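Hypothetical conserved protein (Geobacillus kaustophilus, PDB 2QYH) is of unknown function but is probably a magnesium-dependent phosphatase of the haloacid dehalogenase-like type. Local coordinates at residues D[144-156]-D[167-179]. Sequence-based numbering, arbitrary orientation.
Sequences YQALLFCRAEEEE and FVRWHDVSTDVLP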
loop_
_atom_site.group_PDB
_atom_site.type_symbol
_atom_site.label_atom_id
_atom_site.label_comp_id
_atom_site.label_asym_id
_atom_site.label_seq_id
_atom_site.Cartn_x
_atom_site.Cartn_y
_atom_site.Cartn_z
ATOM N N TYR D 144 -13.047 -15.247 -1.881
ATOM C CA TYR D 144 -14.009 -14.526 -1.056
ATOM C C TYR D 144 -14.870 -13.568 -1.851
ATOM O O TYR D 144 -15.911 -13.107 -1.375
ATOM C CB TYR D 144 -13.288 -13.769 0.056
ATOM C CG TYR D 144 -12.541 -14.681 0.992
ATOM C CD1 TYR D 144 -11.156 -14.831 0.899
ATOM C CD2 TYR D 144 -13.224 -15.437 1.942
ATOM C CE1 TYR D 144 -10.472 -15.714 1.731
ATOM C CE2 TYR D 144 -12.552 -16.326 2.777
ATOM C CZ TYR D 144 -11.178 -16.461 2.667
ATOM O OH TYR D 144 -10.521 -17.345 3.491
ATOM N N GLN D 145 -14.447 -13.289 -3.073
ATOM C CA GLN D 145 -15.177 -12.371 -3.922
ATOM C C GLN D 145 -14.599 -12.511 -5.317
ATOM O O GLN D 145 -13.444 -12.912 -5.481
ATOM C CB GLN D 145 -14.994 -10.946 -3.394
ATOM C CG GLN D 145 -15.834 -9.891 -4.065
ATOM C CD GLN D 145 -15.794 -8.574 -3.310
ATOM O OE1 GLN D 145 -16.182 -8.507 -2.139
ATOM N NE2 GLN D 145 -15.324 -7.517 -3.976
ATOM N N ALA D 146 -15.402 -12.203 -6.326
ATOM C CA ALA D 146 -14.931 -12.313 -7.694
ATOM C C ALA D 146 -15.413 -11.124 -8.493
ATOM O O ALA D 146 -16.225 -10.326 -8.017
ATOM C CB ALA D 146 -15.428 -13.617 -8.323
ATOM N N LEU D 147 -14.894 -11.012 -9.710
ATOM C CA LEU D 147 -15.257 -9.927 -10.602
ATOM C C LEU D 147 -15.713 -10.505 -11.929
ATOM O O LEU D 147 -15.038 -11.357 -12.511
ATOM C CB LEU D 147 -14.057 -9.010 -10.827
ATOM C CG LEU D 147 -13.586 -8.166 -9.643
ATOM C CD1 LEU D 147 -12.216 -7.595 -9.944
ATOM C CD2 LEU D 147 -14.588 -7.048 -9.369
ATOM N N LEU D 148 -16.875 -10.053 -12.389
ATOM C CA LEU D 148 -17.420 -10.500 -13.664
ATOM C C LEU D 148 -17.297 -9.330 -14.613
ATOM O O LEU D 148 -17.718 -8.217 -14.290
ATOM C CB LEU D 148 -18.893 -10.883 -13.526
ATOM C CG LEU D 148 -19.600 -11.281 -14.827
ATOM C CD1 LEU D 148 -18.973 -12.547 -15.390
ATOM C CD2 LEU D 148 -21.070 -11.504 -14.554
ATOM N N PHE D 149 -16.713 -9.570 -15.779
ATOM C CA PHE D 149 -16.555 -8.494 -16.734
ATOM C C PHE D 149 -17.534 -8.584 -17.891
ATOM O O PHE D 149 -17.377 -9.394 -18.807
ATOM C CB PHE D 149 -15.116 -8.449 -17.232
ATOM C CG PHE D 149 -14.120 -8.211 -16.138
ATOM C CD1 PHE D 149 -13.688 -9.259 -15.336
ATOM C CD2 PHE D 149 -13.657 -6.925 -15.871
ATOM C CE1 PHE D 149 -12.812 -9.034 -14.280
ATOM C CE2 PHE D 149 -12.782 -6.689 -14.820
ATOM C CZ PHE D 149 -12.358 -7.745 -14.021
ATOM N N CYS D 150 -18.559 -7.740 -17.812
ATOM C CA CYS D 150 -19.603 -7.652 -18.814
ATOM C C CYS D 150 -20.323 -6.339 -18.544
ATOM O O CYS D 150 -20.192 -5.765 -17.456
ATOM C CB CYS D 150 -20.591 -8.815 -18.678
ATOM S SG CYS D 150 -21.792 -8.621 -17.344
ATOM N N ARG D 151 -21.086 -5.872 -19.530
ATOM C CA ARG D 151 -21.825 -4.622 -19.402
ATOM C C ARG D 151 -23.181 -4.858 -18.742
ATOM O O ARG D 151 -23.659 -5.991 -18.668
ATOM C CB ARG D 151 -21.996 -3.975 -20.779
ATOM C CG ARG D 151 -20.679 -3.556 -21.413
ATOM C CD ARG D 151 -20.844 -3.127 -22.864
ATOM N NE ARG D 151 -19.573 -2.736 -23.465
ATOM C CZ ARG D 151 -18.921 -1.612 -23.173
ATOM N NH1 ARG D 151 -19.426 -0.759 -22.288
ATOM N NH2 ARG D 151 -17.760 -1.345 -23.764
ATOM N N ALA D 152 -23.794 -3.782 -18.260
ATOM C CA ALA D 152 -25.085 -3.872 -17.587
ATOM C C ALA D 152 -26.172 -4.515 -18.453
ATOM O O ALA D 152 -27.113 -5.119 -17.936
ATOM C CB ALA D 152 -25.525 -2.482 -17.125
ATOM N N GLU D 153 -26.034 -4.389 -19.769
ATOM C CA GLU D 153 -26.999 -4.957 -20.704
ATOM C C GLU D 153 -26.904 -6.479 -20.760
ATOM O O GLU D 153 -27.843 -7.144 -21.190
ATOM C CB GLU D 153 -26.769 -4.399 -22.113
ATOM C CG GLU D 153 -26.824 -2.884 -22.220
ATOM C CD GLU D 153 -25.673 -2.199 -21.506
ATOM O OE1 GLU D 153 -24.508 -2.456 -21.875
ATOM O OE2 GLU D 153 -25.932 -1.403 -20.577
ATOM N N GLU D 154 -25.779 -7.028 -20.313
ATOM C CA GLU D 154 -25.563 -8.470 -20.361
ATOM C C GLU D 154 -25.709 -9.230 -19.036
ATOM O O GLU D 154 -25.716 -10.467 -19.028
ATOM C CB GLU D 154 -24.170 -8.746 -20.930
ATOM C CG GLU D 154 -23.834 -7.938 -22.170
ATOM C CD GLU D 154 -22.357 -8.010 -22.534
ATOM O OE1 GLU D 154 -21.522 -7.444 -21.792
ATOM O OE2 GLU D 154 -22.031 -8.637 -23.565
ATOM N N GLU D 155 -25.832 -8.507 -17.925
ATOM C CA GLU D 155 -25.921 -9.136 -16.604
ATOM C C GLU D 155 -27.199 -9.905 -16.245
ATOM O O GLU D 155 -27.131 -10.900 -15.522
ATOM C CB GLU D 155 -25.638 -8.093 -15.513
ATOM C CG GLU D 155 -26.619 -6.938 -15.496
ATOM C CD GLU D 155 -26.225 -5.848 -14.521
ATOM O OE1 GLU D 155 -25.082 -5.352 -14.622
ATOM O OE2 GLU D 155 -27.059 -5.486 -13.663
ATOM N N GLU D 156 -28.351 -9.453 -16.736
ATOM C CA GLU D 156 -29.634 -10.107 -16.442
ATOM C C GLU D 156 -29.557 -11.629 -16.224
ATOM O O GLU D 156 -29.940 -12.129 -15.165
ATOM C CB GLU D 156 -30.652 -9.799 -17.549
ATOM C CG GLU D 156 -31.953 -10.598 -17.454
ATOM C CD GLU D 156 -32.782 -10.240 -16.235
ATOM O OE1 GLU D 156 -32.239 -10.275 -15.112
ATOM O OE2 GLU D 156 -33.983 -9.931 -16.398
ATOM N N PHE D 167 -24.735 -9.563 -7.661
ATOM C CA PHE D 167 -23.929 -8.790 -8.589
ATOM C C PHE D 167 -24.151 -7.297 -8.355
ATOM O O PHE D 167 -25.262 -6.791 -8.523
ATOM C CB PHE D 167 -24.281 -9.182 -10.029
ATOM C CG PHE D 167 -24.096 -10.649 -10.316
ATOM C CD1 PHE D 167 -25.031 -11.580 -9.884
ATOM C CD2 PHE D 167 -22.950 -11.108 -10.969
ATOM C CE1 PHE D 167 -24.826 -12.944 -10.091
ATOM C CE2 PHE D 167 -22.738 -12.472 -11.179
ATOM C CZ PHE D 167 -23.673 -13.390 -10.740
ATOM N N VAL D 168 -23.092 -6.605 -7.945
ATOM C CA VAL D 168 -23.150 -5.172 -7.675
ATOM C C VAL D 168 -22.176 -4.466 -8.610
ATOM O O VAL D 168 -20.958 -4.620 -8.487
ATOM C CB VAL D 168 -22.756 -4.867 -6.212
ATOM C CG1 VAL D 168 -22.912 -3.378 -5.916
ATOM C CG2 VAL D 168 -23.609 -5.699 -5.263
ATOM N N ARG D 169 -22.717 -3.685 -9.540
ATOM C CA ARG D 169 -21.905 -2.986 -10.526
ATOM C C ARG D 169 -21.178 -1.766 -9.970
ATOM O O ARG D 169 -21.726 -1.007 -9.167
ATOM C CB ARG D 169 -22.791 -2.592 -11.718
ATOM C CG ARG D 169 -22.044 -2.016 -12.920
ATOM C CD ARG D 169 -22.906 -2.064 -14.182
ATOM N NE ARG D 169 -23.135 -3.435 -14.636
ATOM C CZ ARG D 169 -22.239 -4.172 -15.289
ATOM N NH1 ARG D 169 -21.046 -3.674 -15.578
ATOM N NH2 ARG D 169 -22.533 -5.416 -15.643
ATOM N N TRP D 170 -19.934 -1.587 -10.406
ATOM C CA TRP D 170 -19.110 -0.461 -9.972
ATOM C C TRP D 170 -18.382 0.168 -11.159
ATOM O O TRP D 170 -17.737 1.206 -11.018
ATOM C CB TRP D 170 -18.071 -0.921 -8.941
ATOM C CG TRP D 170 -17.179 -1.998 -9.465
ATOM C CD1 TRP D 170 -17.455 -3.332 -9.523
ATOM C CD2 TRP D 170 -15.888 -1.824 -10.070
ATOM N NE1 TRP D 170 -16.419 -4.007 -10.129
ATOM C CE2 TRP D 170 -15.449 -3.111 -10.474
ATOM C CE3 TRP D 170 -15.066 -0.720 -10.309
ATOM C CZ2 TRP D 170 -14.215 -3.312 -11.107
ATOM C CZ3 TRP D 170 -13.842 -0.925 -10.937
ATOM C CH2 TRP D 170 -13.430 -2.213 -11.328
ATOM N N HIS D 171 -18.470 -0.472 -12.323
ATOM C CA HIS D 171 -17.816 0.039 -13.527
ATOM C C HIS D 171 -18.649 -0.333 -14.754
ATOM O O HIS D 171 -19.521 -1.197 -14.672
ATOM C CB HIS D 171 -16.394 -0.540 -13.628
ATOM C CG HIS D 171 -15.566 0.047 -14.736
ATOM N ND1 HIS D 171 -15.576 -0.452 -16.020
ATOM C CD2 HIS D 171 -14.699 1.088 -14.743
ATOM C CE1 HIS D 171 -14.748 0.251 -16.772
ATOM N NE2 HIS D 171 -14.202 1.192 -16.020
ATOM N N ASP D 172 -18.400 0.328 -15.880
ATOM C CA ASP D 172 -19.134 0.045 -17.110
ATOM C C ASP D 172 -18.958 -1.382 -17.578
ATOM O O ASP D 172 -19.880 -1.974 -18.134
ATOM C CB ASP D 172 -18.681 0.967 -18.241
ATOM C CG ASP D 172 -19.342 2.320 -18.176
ATOM O OD1 ASP D 172 -18.992 3.200 -18.983
ATOM O OD2 ASP D 172 -20.220 2.495 -17.308
ATOM N N VAL D 173 -17.777 -1.942 -17.362
ATOM C CA VAL D 173 -17.528 -3.299 -17.822
ATOM C C VAL D 173 -17.148 -4.311 -16.750
ATOM O O VAL D 173 -16.582 -5.361 -17.060
ATOM C CB VAL D 173 -16.431 -3.309 -18.915
ATOM C CG1 VAL D 173 -16.880 -2.484 -20.113
ATOM C CG2 VAL D 173 -15.136 -2.760 -18.356
ATOM N N SER D 174 -17.464 -4.011 -15.494
ATOM C CA SER D 174 -17.135 -4.931 -14.412
ATOM C C SER D 174 -18.080 -4.784 -13.226
ATOM O O SER D 174 -18.421 -3.672 -12.820
ATOM C CB SER D 174 -15.696 -4.701 -13.942
ATOM O OG SER D 174 -15.301 -5.672 -12.988
ATOM N N THR D 175 -18.494 -5.914 -12.667
ATOM C CA THR D 175 -19.392 -5.907 -11.520
ATOM C C THR D 175 -18.871 -6.885 -10.467
ATOM O O THR D 175 -18.277 -7.907 -10.810
ATOM C CB THR D 175 -20.816 -6.317 -11.937
ATOM O OG1 THR D 175 -21.685 -6.246 -10.800
ATOM C CG2 THR D 175 -20.821 -7.738 -12.490
ATOM N N ASP D 176 -19.091 -6.569 -9.192
ATOM C CA ASP D 176 -18.635 -7.433 -8.100
ATOM C C ASP D 176 -19.535 -8.631 -7.910
ATOM O O ASP D 176 -20.745 -8.554 -8.110
ATOM C CB ASP D 176 -18.589 -6.683 -6.766
ATOM C CG ASP D 176 -17.506 -5.644 -6.716
ATOM O OD1 ASP D 176 -16.354 -5.962 -7.083
ATOM O OD2 ASP D 176 -17.808 -4.508 -6.299
ATOM N N VAL D 177 -18.932 -9.736 -7.497
ATOM C CA VAL D 177 -19.671 -10.960 -7.248
ATOM C C VAL D 177 -19.498 -11.339 -5.774
ATOM O O VAL D 177 -18.435 -11.807 -5.366
ATOM C CB VAL D 177 -19.152 -12.109 -8.147
ATOM C CG1 VAL D 177 -19.961 -13.378 -7.901
ATOM C CG2 VAL D 177 -19.228 -11.700 -9.602
ATOM N N LEU D 178 -20.535 -11.114 -4.974
ATOM C CA LEU D 178 -20.474 -11.452 -3.554
ATOM C C LEU D 178 -21.528 -12.512 -3.277
ATOM O O LEU D 178 -22.405 -12.757 -4.103
ATOM C CB LEU D 178 -20.765 -10.227 -2.664
ATOM C CG LEU D 178 -20.711 -8.785 -3.184
ATOM C CD1 LEU D 178 -20.997 -7.840 -2.021
ATOM C CD2 LEU D 178 -19.358 -8.468 -3.802
ATOM N N PRO D 179 -21.454 -13.164 -2.111
ATOM C CA PRO D 179 -22.468 -14.179 -1.830
ATOM C C PRO D 179 -23.742 -13.464 -1.406
ATOM O O PRO D 179 -23.687 -12.458 -0.699
ATOM C CB PRO D 179 -21.847 -14.968 -0.688
ATOM C CG PRO D 179 -21.128 -13.899 0.081
ATOM C CD PRO D 179 -20.464 -13.090 -1.022
HETATM O O HOH W 1 -22.682 -0.981 -18.045
HETATM O O HOH W 2 -24.356 -6.311 -11.734
HETATM O O HOH W 3 -25.888 -2.827 -13.287
#
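Ala146 and Leu148 pair with Val177 and Thr175 through four backbone hydrogen bonds, joining strands 145-148 and 174-179 antiparallel, their axes 4.7 Å apart at closest approach. On one face of the sheet Ala146, Leu148, Thr175 and Val177 lie together; Leu148 CB rests 4.0 Å from Val177 CG2, and its CD2 reaches Phe167 CE2 at 3.9 Å, while helix 84-96 covers this apolar patch. On the other face lies Leu147, whose CD2 meets the indole of Trp170. Just past strand 145-148, Ser174 OG sits over a face of the Phe149 ring, 3.3 Å from CE2. Arg169, on strand 165-171, holds the chain that follows. Its side chain bends at chi3 (-68°); NH1 and NH2 both reach Cys150 O (NH1 at 2.9 Å), and NE and NH2 both reach Glu155 OE1 in a salt bridge (NE at 2.7 Å), both acceptors near the guanidinium plane. NH1 also binds His171 O, and Ala152 N lies over one face. A leucine in place of Arg169 would probably leave the Glu155 carboxylate without its countercharge and residues 150-155 less firmly held. Strand 145-148 is central in a five-stranded antiparallel sheet edged by hairpin 165-179, probably the cap domain, as in Cof-type HAD phosphatases.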